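Long-range contacts in ATP-dependent 6-phosphofructokinase subunit beta (Saccharomyces cerevisiae, PDB 3O8O), which catalyses the ATP-dependent phosphorylation of fructose 6-phosphate to fructose 1,6-bisphosphate, the first committing step of glycolysis: residues G166-L171 with V296-I301; N146-V151 with P324-N329; Y427-G432 with H439-S444. All coordinates share one frame; numbering follows the deposited sequence.

Interaction 1. Residues G166-L171 with V296-I301; sequences GAYSAL and VAYDRI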
loop_
_atom_site.group_PDB
_atom_site.type_symbol
_atom_site.label_atom_id
_atom_site.label_comp_id
_atom_site.label_asym_id
_atom_site.label_seq_id
_atom_site.Cartn_x
_atom_site.Cartn_y
_atom_site.Cartn_z
ATOM N N GLY B 166 -12.645 -27.313 -32.024
ATOM C CA GLY B 166 -11.395 -27.302 -32.771
ATOM C C GLY B 166 -11.366 -26.351 -33.955
ATOM O O GLY B 166 -10.294 -25.976 -34.441
ATOM N N ALA B 167 -12.545 -25.954 -34.420
ATOM C CA ALA B 167 -12.640 -25.055 -35.557
ATOM C C ALA B 167 -11.845 -23.776 -35.338
ATOM O O ALA B 167 -10.881 -23.501 -36.056
ATOM C CB ALA B 167 -14.082 -24.728 -35.820
ATOM N N TYR B 168 -12.248 -22.992 -34.349
ATOM C CA TYR B 168 -11.547 -21.749 -34.069
ATOM C C TYR B 168 -10.065 -21.910 -33.740
ATOM O O TYR B 168 -9.275 -20.998 -33.982
ATOM C CB TYR B 168 -12.250 -21.003 -32.959
ATOM C CG TYR B 168 -13.506 -20.352 -33.446
ATOM C CD1 TYR B 168 -14.765 -20.864 -33.121
ATOM C CD2 TYR B 168 -13.438 -19.203 -34.221
ATOM C CE1 TYR B 168 -15.921 -20.232 -33.553
ATOM C CE2 TYR B 168 -14.571 -18.563 -34.657
ATOM C CZ TYR B 168 -15.819 -19.070 -34.325
ATOM O OH TYR B 168 -16.960 -18.404 -34.757
ATOM N N SER B 169 -9.680 -23.055 -33.188
ATOM C CA SER B 169 -8.278 -23.289 -32.881
ATOM C C SER B 169 -7.541 -23.400 -34.212
ATOM O O SER B 169 -6.463 -22.839 -34.398
ATOM C CB SER B 169 -8.094 -24.579 -32.074
ATOM O OG SER B 169 -8.623 -24.458 -30.765
ATOM N N ALA B 170 -8.126 -24.138 -35.144
ATOM C CA ALA B 170 -7.525 -24.281 -36.453
ATOM C C ALA B 170 -7.428 -22.882 -37.078
ATOM O O ALA B 170 -6.388 -22.511 -37.631
ATOM C CB ALA B 170 -8.373 -25.176 -37.294
ATOM N N LEU B 171 -8.506 -22.103 -36.969
ATOM C CA LEU B 171 -8.520 -20.750 -37.523
ATOM C C LEU B 171 -7.386 -19.905 -36.952
ATOM O O LEU B 171 -6.805 -19.095 -37.661
ATOM C CB LEU B 171 -9.862 -20.062 -37.247
ATOM C CG LEU B 171 -9.957 -18.564 -37.617
ATOM C CD1 LEU B 171 -9.681 -18.389 -39.097
ATOM C CD2 LEU B 171 -11.349 -17.999 -37.229
ATOM N N VAL B 296 -7.668 -23.265 -28.199
ATOM C CA VAL B 296 -7.868 -21.845 -27.975
ATOM C C VAL B 296 -8.924 -21.746 -26.861
ATOM O O VAL B 296 -9.730 -22.656 -26.702
ATOM C CB VAL B 296 -8.380 -21.187 -29.298
ATOM C CG1 VAL B 296 -9.159 -19.876 -29.015
ATOM C CG2 VAL B 296 -7.192 -20.942 -30.218
ATOM N N ALA B 297 -8.931 -20.649 -26.109
ATOM C CA ALA B 297 -9.877 -20.501 -25.004
ATOM C C ALA B 297 -11.294 -20.855 -25.408
ATOM O O ALA B 297 -11.988 -21.563 -24.674
ATOM C CB ALA B 297 -9.820 -19.060 -24.409
ATOM N N TYR B 298 -11.733 -20.374 -26.567
ATOM C CA TYR B 298 -13.085 -20.679 -26.992
ATOM C C TYR B 298 -13.276 -22.197 -27.069
ATOM O O TYR B 298 -14.245 -22.732 -26.531
ATOM C CB TYR B 298 -13.378 -20.041 -28.347
ATOM C CG TYR B 298 -14.800 -20.254 -28.817
ATOM C CD1 TYR B 298 -15.836 -19.468 -28.320
ATOM C CD2 TYR B 298 -15.119 -21.280 -29.723
ATOM C CE1 TYR B 298 -17.166 -19.690 -28.706
ATOM C CE2 TYR B 298 -16.460 -21.515 -30.115
ATOM C CZ TYR B 298 -17.479 -20.712 -29.595
ATOM O OH TYR B 298 -18.806 -20.926 -29.904
ATOM N N ASP B 299 -12.353 -22.901 -27.713
ATOM C CA ASP B 299 -12.504 -24.342 -27.815
ATOM C C ASP B 299 -12.486 -25.015 -26.462
ATOM O O ASP B 299 -13.347 -25.839 -26.178
ATOM C CB ASP B 299 -11.446 -24.965 -28.727
ATOM C CG ASP B 299 -11.819 -24.859 -30.195
ATOM O OD1 ASP B 299 -13.017 -24.973 -30.538
ATOM O OD2 ASP B 299 -10.906 -24.667 -31.014
ATOM N N ARG B 300 -11.525 -24.679 -25.614
ATOM C CA ARG B 300 -11.515 -25.299 -24.301
ATOM C C ARG B 300 -12.887 -25.123 -23.651
ATOM O O ARG B 300 -13.531 -26.106 -23.281
ATOM C CB ARG B 300 -10.454 -24.673 -23.406
ATOM C CG ARG B 300 -9.058 -24.902 -23.865
ATOM C CD ARG B 300 -8.069 -24.442 -22.825
ATOM N NE ARG B 300 -6.758 -24.239 -23.431
ATOM C CZ ARG B 300 -5.629 -24.067 -22.755
ATOM N NH1 ARG B 300 -5.623 -24.072 -21.428
ATOM N NH2 ARG B 300 -4.503 -23.893 -23.418
ATOM N N ILE B 301 -13.338 -23.875 -23.533
ATOM C CA ILE B 301 -14.620 -23.574 -22.911
ATOM C C ILE B 301 -15.799 -24.262 -23.588
ATOM O O ILE B 301 -16.743 -24.714 -22.930
ATOM C CB ILE B 301 -14.859 -22.061 -22.877
ATOM C CG1 ILE B 301 -13.694 -21.392 -22.142
ATOM C CG2 ILE B 301 -16.178 -21.752 -22.157
ATOM C CD1 ILE B 301 -13.687 -19.864 -22.195
#
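The backbone N of G166 gives a nearly straight hydrogen bond of 2.8 Å to OD1 of D299, approaching from above the plane of the carboxylate. The other oxygen of that group faces S169: the S169 backbone N reaches D299 OD2 at 3.0 Å in a weak, bent bond, and the S169 hydroxyl lies against the same oxygen, though that separation is modelled too short to be trusted. This hydroxyl has a second task. S169 OG accepts an almost linear hydrogen bond of 3.0 Å from the backbone N of V296, the N-cap residue of helix 297-316. Side chains from each helix thus bond backbone N-H groups at the start of the other, and the buried carboxylate would probably be favoured by the positive end of the helix 167-187 dipole. The two helix starts are antiparallel at 165°, their axes 8.6 Å apart at closest, so from this meeting point the helices run off in opposite directions through the catalytic PFK domain. G166 lies close to I154 of the fructose 6-phosphate site. Beside the polar cluster, CG2 of V296 rests 3.7 Å from CA of S169. Farther along, CD1 of Y168 touches CD2 of Y298 at 3.4 Å, the ring planes inclined at 74°. Y298 extends across because its CG stands anti to the backbone N (chi1 -177°), and its hydroxyl is hydrogen-bonded to N331. Replacing Y168 by alanine is likely to leave one flank of the Y298 ring without its neighbour and W203 without its edge-to-face partner. I670 of the regulatory domain touches both tyrosines, while R300 forms a salt bridge with D549.

Interaction 2. Residues N146-V151 with P324-N329; sequences NICGTV and PLIAVN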
loop_
_atom_site.group_PDB
_atom_site.type_symbol
_atom_site.label_atom_id
_atom_site.label_comp_id
_atom_site.label_asym_id
_atom_site.label_seq_id
_atom_site.Cartn_x
_atom_site.Cartn_y
_atom_site.Cartn_z
ATOM N N ASN B 146 -26.640 -46.715 -24.473
ATOM C CA ASN B 146 -26.983 -45.305 -24.525
ATOM C C ASN B 146 -25.736 -44.561 -25.017
ATOM O O ASN B 146 -24.629 -44.760 -24.501
ATOM C CB ASN B 146 -27.376 -44.768 -23.145
ATOM C CG ASN B 146 -28.506 -45.554 -22.501
ATOM O OD1 ASN B 146 -28.323 -46.700 -22.072
ATOM N ND2 ASN B 146 -29.687 -44.938 -22.425
ATOM N N ILE B 147 -25.911 -43.715 -26.024
ATOM C CA ILE B 147 -24.776 -42.964 -26.533
ATOM C C ILE B 147 -25.124 -41.504 -26.715
ATOM O O ILE B 147 -26.296 -41.114 -26.638
ATOM C CB ILE B 147 -24.301 -43.491 -27.889
ATOM C CG1 ILE B 147 -25.263 -43.022 -28.990
ATOM C CG2 ILE B 147 -24.155 -45.003 -27.808
ATOM C CD1 ILE B 147 -24.803 -43.394 -30.410
ATOM N N CYS B 148 -24.081 -40.704 -26.917
ATOM C CA CYS B 148 -24.226 -39.281 -27.168
ATOM C C CYS B 148 -23.039 -38.840 -27.972
ATOM O O CYS B 148 -21.917 -39.323 -27.791
ATOM C CB CYS B 148 -24.296 -38.453 -25.901
ATOM S SG CYS B 148 -24.723 -36.743 -26.305
ATOM N N GLY B 149 -23.288 -37.906 -28.869
ATOM C CA GLY B 149 -22.223 -37.463 -29.725
ATOM C C GLY B 149 -21.743 -36.087 -29.368
ATOM O O GLY B 149 -22.501 -35.239 -28.857
ATOM N N THR B 150 -20.459 -35.884 -29.639
ATOM C CA THR B 150 -19.777 -34.625 -29.390
ATOM C C THR B 150 -18.943 -34.478 -30.659
ATOM O O THR B 150 -18.047 -35.293 -30.925
ATOM C CB THR B 150 -18.892 -34.726 -28.092
ATOM O OG1 THR B 150 -19.519 -34.010 -27.012
ATOM C CG2 THR B 150 -17.526 -34.170 -28.325
ATOM N N VAL B 151 -19.269 -33.465 -31.462
ATOM C CA VAL B 151 -18.565 -33.258 -32.725
ATOM C C VAL B 151 -17.322 -32.392 -32.618
ATOM O O VAL B 151 -17.377 -31.200 -32.314
ATOM C CB VAL B 151 -19.530 -32.700 -33.848
ATOM C CG1 VAL B 151 -20.404 -31.605 -33.292
ATOM C CG2 VAL B 151 -18.740 -32.190 -35.038
ATOM N N PRO B 324 -28.752 -38.634 -29.293
ATOM C CA PRO B 324 -28.445 -37.208 -29.164
ATOM C C PRO B 324 -27.027 -36.848 -29.607
ATOM O O PRO B 324 -26.200 -37.714 -29.890
ATOM C CB PRO B 324 -28.664 -36.964 -27.679
ATOM C CG PRO B 324 -28.039 -38.198 -27.094
ATOM C CD PRO B 324 -28.611 -39.301 -27.982
ATOM N N LEU B 325 -26.767 -35.547 -29.642
ATOM C CA LEU B 325 -25.490 -34.996 -30.056
ATOM C C LEU B 325 -25.486 -33.558 -29.543
ATOM O O LEU B 325 -26.479 -32.837 -29.700
ATOM C CB LEU B 325 -25.410 -35.068 -31.581
ATOM C CG LEU B 325 -24.606 -34.075 -32.403
ATOM C CD1 LEU B 325 -24.377 -34.659 -33.814
ATOM C CD2 LEU B 325 -25.355 -32.736 -32.454
ATOM N N ILE B 326 -24.401 -33.135 -28.900
ATOM C CA ILE B 326 -24.372 -31.766 -28.388
ATOM C C ILE B 326 -23.774 -30.754 -29.350
ATOM O O ILE B 326 -22.720 -30.990 -29.948
ATOM C CB ILE B 326 -23.622 -31.646 -27.060
ATOM C CG1 ILE B 326 -24.449 -32.228 -25.912
ATOM C CG2 ILE B 326 -23.408 -30.188 -26.748
ATOM C CD1 ILE B 326 -24.624 -33.720 -25.964
ATOM N N ALA B 327 -24.452 -29.616 -29.483
ATOM C CA ALA B 327 -23.992 -28.560 -30.379
ATOM C C ALA B 327 -24.195 -27.160 -29.801
ATOM O O ALA B 327 -24.581 -26.989 -28.646
ATOM C CB ALA B 327 -24.711 -28.676 -31.715
ATOM N N VAL B 328 -23.917 -26.157 -30.621
ATOM C CA VAL B 328 -24.100 -24.776 -30.207
ATOM C C VAL B 328 -24.883 -24.007 -31.260
ATOM O O VAL B 328 -24.593 -24.098 -32.469
ATOM C CB VAL B 328 -22.768 -24.029 -30.027
ATOM C CG1 VAL B 328 -22.704 -23.440 -28.619
ATOM C CG2 VAL B 328 -21.586 -24.947 -30.345
ATOM N N ASN B 329 -25.879 -23.262 -30.793
ATOM C CA ASN B 329 -26.694 -22.428 -31.660
ATOM C C ASN B 329 -26.798 -21.105 -30.933
ATOM O O ASN B 329 -27.223 -21.069 -29.775
#
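G149 spends both of its backbone polar atoms on the neighbouring strand. Its N gives a hydrogen bond of 3.1 Å to O of P324, reaching that oxygen from above the carbonyl plane, and its O receives the N of I326 at 2.8 Å along a straighter path, 161° at the hydrogen. The two bonds flank L325, as a parallel bridge between G149 and L325 requires, and the CA of L325 adds a C-H...O contact of 3.2 Å to the same G149 O. One step earlier the pattern is broken by chemistry: proline has no N-H to offer, and it is the ring carbon P324 CD that lies 3.2 Å from O of I147. The alternate residues N146, C148 and T150 use their backbone polar atoms on strand 101-106, which places 146-151 in the interior of the sheet. Beyond I326 the strands part, and the N of V328 is satisfied by the hydroxyl of T161. Side chains pack alongside the backbone bonds. The sulfur of C148, placed by a chi1 of -172°, lies alongside 324-328, with P324 CG 3.7 Å from SG; CD1 of I326 also adjoins it, at a separation modelled too short to be relied on. Helix 297-316 packs over this group, with A313 and V314 on C148 and Q306 on I326. Where the strands diverge, V151 CG1 comes no nearer than 4.1 Å to O of I326. The strand segments run 27° from parallel within the mixed sheet of the alpha/beta catalytic PFK domain, and the end of 146-151 brings V151 close to S153 of the fructose 6-phosphate site and G107 of the predicted ATP site, the familiar placing of ligands at the C-terminal ends of parallel strands.

Interaction 3. Residues Y427-G432 with H439-S444; sequences YAIYNG and HESVRS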
loop_
_atom_site.group_PDB
_atom_site.type_symbol
_atom_site.label_atom_id
_atom_site.label_comp_id
_atom_site.label_asym_id
_atom_site.label_seq_id
_atom_site.Cartn_x
_atom_site.Cartn_y
_atom_site.Cartn_z
ATOM N N TYR B 427 -14.614 9.236 -41.779
ATOM C CA TYR B 427 -13.718 10.148 -41.111
ATOM C C TYR B 427 -13.371 9.602 -39.730
ATOM O O TYR B 427 -14.253 9.140 -38.997
ATOM C CB TYR B 427 -14.358 11.532 -41.006
ATOM C CG TYR B 427 -14.428 12.250 -42.337
ATOM C CD1 TYR B 427 -15.529 12.089 -43.175
ATOM C CD2 TYR B 427 -13.396 13.108 -42.752
ATOM C CE1 TYR B 427 -15.614 12.777 -44.398
ATOM C CE2 TYR B 427 -13.466 13.795 -43.964
ATOM C CZ TYR B 427 -14.580 13.632 -44.785
ATOM O OH TYR B 427 -14.690 14.347 -45.967
ATOM N N ALA B 428 -12.081 9.637 -39.396
ATOM C CA ALA B 428 -11.603 9.168 -38.096
ATOM C C ALA B 428 -11.215 10.341 -37.182
ATOM O O ALA B 428 -10.483 11.248 -37.597
ATOM C CB ALA B 428 -10.395 8.226 -38.280
ATOM N N ILE B 429 -11.721 10.330 -35.950
ATOM C CA ILE B 429 -11.388 11.371 -34.979
ATOM C C ILE B 429 -10.233 10.824 -34.142
ATOM O O ILE B 429 -10.445 9.990 -33.270
ATOM C CB ILE B 429 -12.553 11.663 -34.014
ATOM C CG1 ILE B 429 -13.808 12.052 -34.790
ATOM C CG2 ILE B 429 -12.149 12.773 -33.048
ATOM C CD1 ILE B 429 -15.007 12.342 -33.892
ATOM N N TYR B 430 -9.015 11.279 -34.397
ATOM C CA TYR B 430 -7.871 10.772 -33.646
ATOM C C TYR B 430 -7.819 11.185 -32.193
ATOM O O TYR B 430 -8.164 12.312 -31.843
ATOM C CB TYR B 430 -6.569 11.183 -34.314
ATOM C CG TYR B 430 -6.171 10.290 -35.463
ATOM C CD1 TYR B 430 -6.987 10.148 -36.574
ATOM C CD2 TYR B 430 -4.968 9.600 -35.435
ATOM C CE1 TYR B 430 -6.605 9.338 -37.621
ATOM C CE2 TYR B 430 -4.577 8.799 -36.470
ATOM C CZ TYR B 430 -5.389 8.665 -37.562
ATOM O OH TYR B 430 -4.961 7.871 -38.607
ATOM N N ASN B 431 -7.369 10.259 -31.352
ATOM C CA ASN B 431 -7.250 10.488 -29.917
ATOM C C ASN B 431 -8.493 11.012 -29.227
ATOM O O ASN B 431 -8.440 11.996 -28.480
ATOM C CB ASN B 431 -6.091 11.417 -29.637
ATOM C CG ASN B 431 -4.788 10.797 -30.013
ATOM O OD1 ASN B 431 -4.565 9.607 -29.781
ATOM N ND2 ASN B 431 -3.905 11.590 -30.594
ATOM N N GLY B 432 -9.607 10.338 -29.479
ATOM C CA GLY B 432 -10.864 10.723 -28.871
ATOM C C GLY B 432 -11.148 12.200 -28.670
ATOM O O GLY B 432 -10.504 13.067 -29.241
ATOM N N HIS B 439 -7.021 19.533 -30.631
ATOM C CA HIS B 439 -6.204 19.549 -31.845
ATOM C C HIS B 439 -6.970 19.322 -33.133
ATOM O O HIS B 439 -6.349 18.989 -34.146
ATOM C CB HIS B 439 -5.103 18.496 -31.791
ATOM C CG HIS B 439 -4.199 18.626 -30.613
ATOM N ND1 HIS B 439 -3.686 19.836 -30.198
ATOM C CD2 HIS B 439 -3.694 17.693 -29.772
ATOM C CE1 HIS B 439 -2.904 19.641 -29.149
ATOM N NE2 HIS B 439 -2.891 18.349 -28.870
ATOM N N GLU B 440 -8.294 19.487 -33.109
ATOM C CA GLU B 440 -9.091 19.262 -34.311
ATOM C C GLU B 440 -8.431 18.062 -35.032
ATOM O O GLU B 440 -7.832 18.185 -36.101
ATOM C CB GLU B 440 -9.073 20.527 -35.191
ATOM C CG GLU B 440 -9.793 20.367 -36.528
ATOM C CD GLU B 440 -9.721 21.597 -37.401
ATOM O OE1 GLU B 440 -8.605 22.130 -37.597
ATOM O OE2 GLU B 440 -10.785 22.017 -37.900
ATOM N N SER B 441 -8.534 16.892 -34.428
ATOM C CA SER B 441 -7.900 15.719 -35.006
ATOM C C SER B 441 -8.678 14.913 -36.056
ATOM O O SER B 441 -8.490 13.693 -36.146
ATOM C CB SER B 441 -7.487 14.789 -33.877
ATOM O OG SER B 441 -8.623 14.454 -33.102
ATOM N N VAL B 442 -9.534 15.559 -36.851
ATOM C CA VAL B 442 -10.277 14.799 -37.852
ATOM C C VAL B 442 -9.368 14.475 -39.042
ATOM O O VAL B 442 -8.514 15.271 -39.400
ATOM C CB VAL B 442 -11.528 15.560 -38.329
ATOM C CG1 VAL B 442 -12.229 14.763 -39.413
ATOM C CG2 VAL B 442 -12.478 15.773 -37.167
ATOM N N ARG B 443 -9.528 13.284 -39.613
ATOM C CA ARG B 443 -8.734 12.862 -40.764
ATOM C C ARG B 443 -9.562 11.984 -41.672
ATOM O O ARG B 443 -10.554 11.385 -41.247
ATOM C CB ARG B 443 -7.486 12.067 -40.356
ATOM C CG ARG B 443 -6.207 12.834 -40.505
ATOM C CD ARG B 443 -6.307 14.011 -39.571
ATOM N NE ARG B 443 -5.185 14.920 -39.628
ATOM C CZ ARG B 443 -4.913 15.847 -38.717
ATOM N NH1 ARG B 443 -5.680 16.005 -37.642
ATOM N NH2 ARG B 443 -3.865 16.631 -38.902
ATOM N N SER B 444 -9.123 11.898 -42.924
ATOM C CA SER B 444 -9.800 11.094 -43.927
ATOM C C SER B 444 -9.127 9.745 -43.995
ATOM O O SER B 444 -7.941 9.653 -44.303
ATOM C CB SER B 444 -9.724 11.783 -45.285
ATOM O OG SER B 444 -10.276 13.084 -45.198
#
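S441 opens the pairing by facing Y430. Its O takes the backbone N of Y430 at 3.0 Å, with the donor above the carbonyl plane, while its OG, held between the backbone N and the carbonyl carbon (chi1 57°), sits close to the carbonyl oxygens of both Y430 and G435. V442 follows as the non-hydrogen-bonded partner of I429. Its CG1 meets CD2 of the Y427 ring at 3.9 Å, and F485 touches both of these side chains. R443 forms the hydrogen-bonded antiparallel pair with A428: R443 N to A428 O and A428 N to R443 O, each 3.0 Å. The arginine's CB lies 4.0 Å from CE1 of Y430, but the chain bends at chi2 and carries the guanidinium away. S444 ends the series with OG 3.5 Å from CE2 of Y427. Strand 442-444 is an outermost strand of its sheet within the chain, folded back on 425-429 after the short helix 432-439. Since the well-defined bonds here join backbone to backbone, the register probably depends mainly on the main chain, with the side chains adding modest apolar contact.

Overall arrangement
Interactions 1 and 2 belong to the catalytic domain and are linked twice by the chain: strand 146-151 precedes helix 167-187, and helix 297-316 precedes strand 324-328. Along the sequence, interaction 1 therefore falls between the two halves of interaction 2. Their centres are about 17 Å apart, and both lie near the fructose 6-phosphate site. Interaction 3 comes later, in the regulatory domain and a different sheet, its centre about 37 Å from that of interaction 1 and about 50 Å from that of interaction 2, across the centre of the chain. Helix pairing and sheet building thus lie near each other, without touching, in the domain that holds the substrate, whereas 427-432 with 439-444 forms an outer edge of a sheet within this chain, away from the annotated sites.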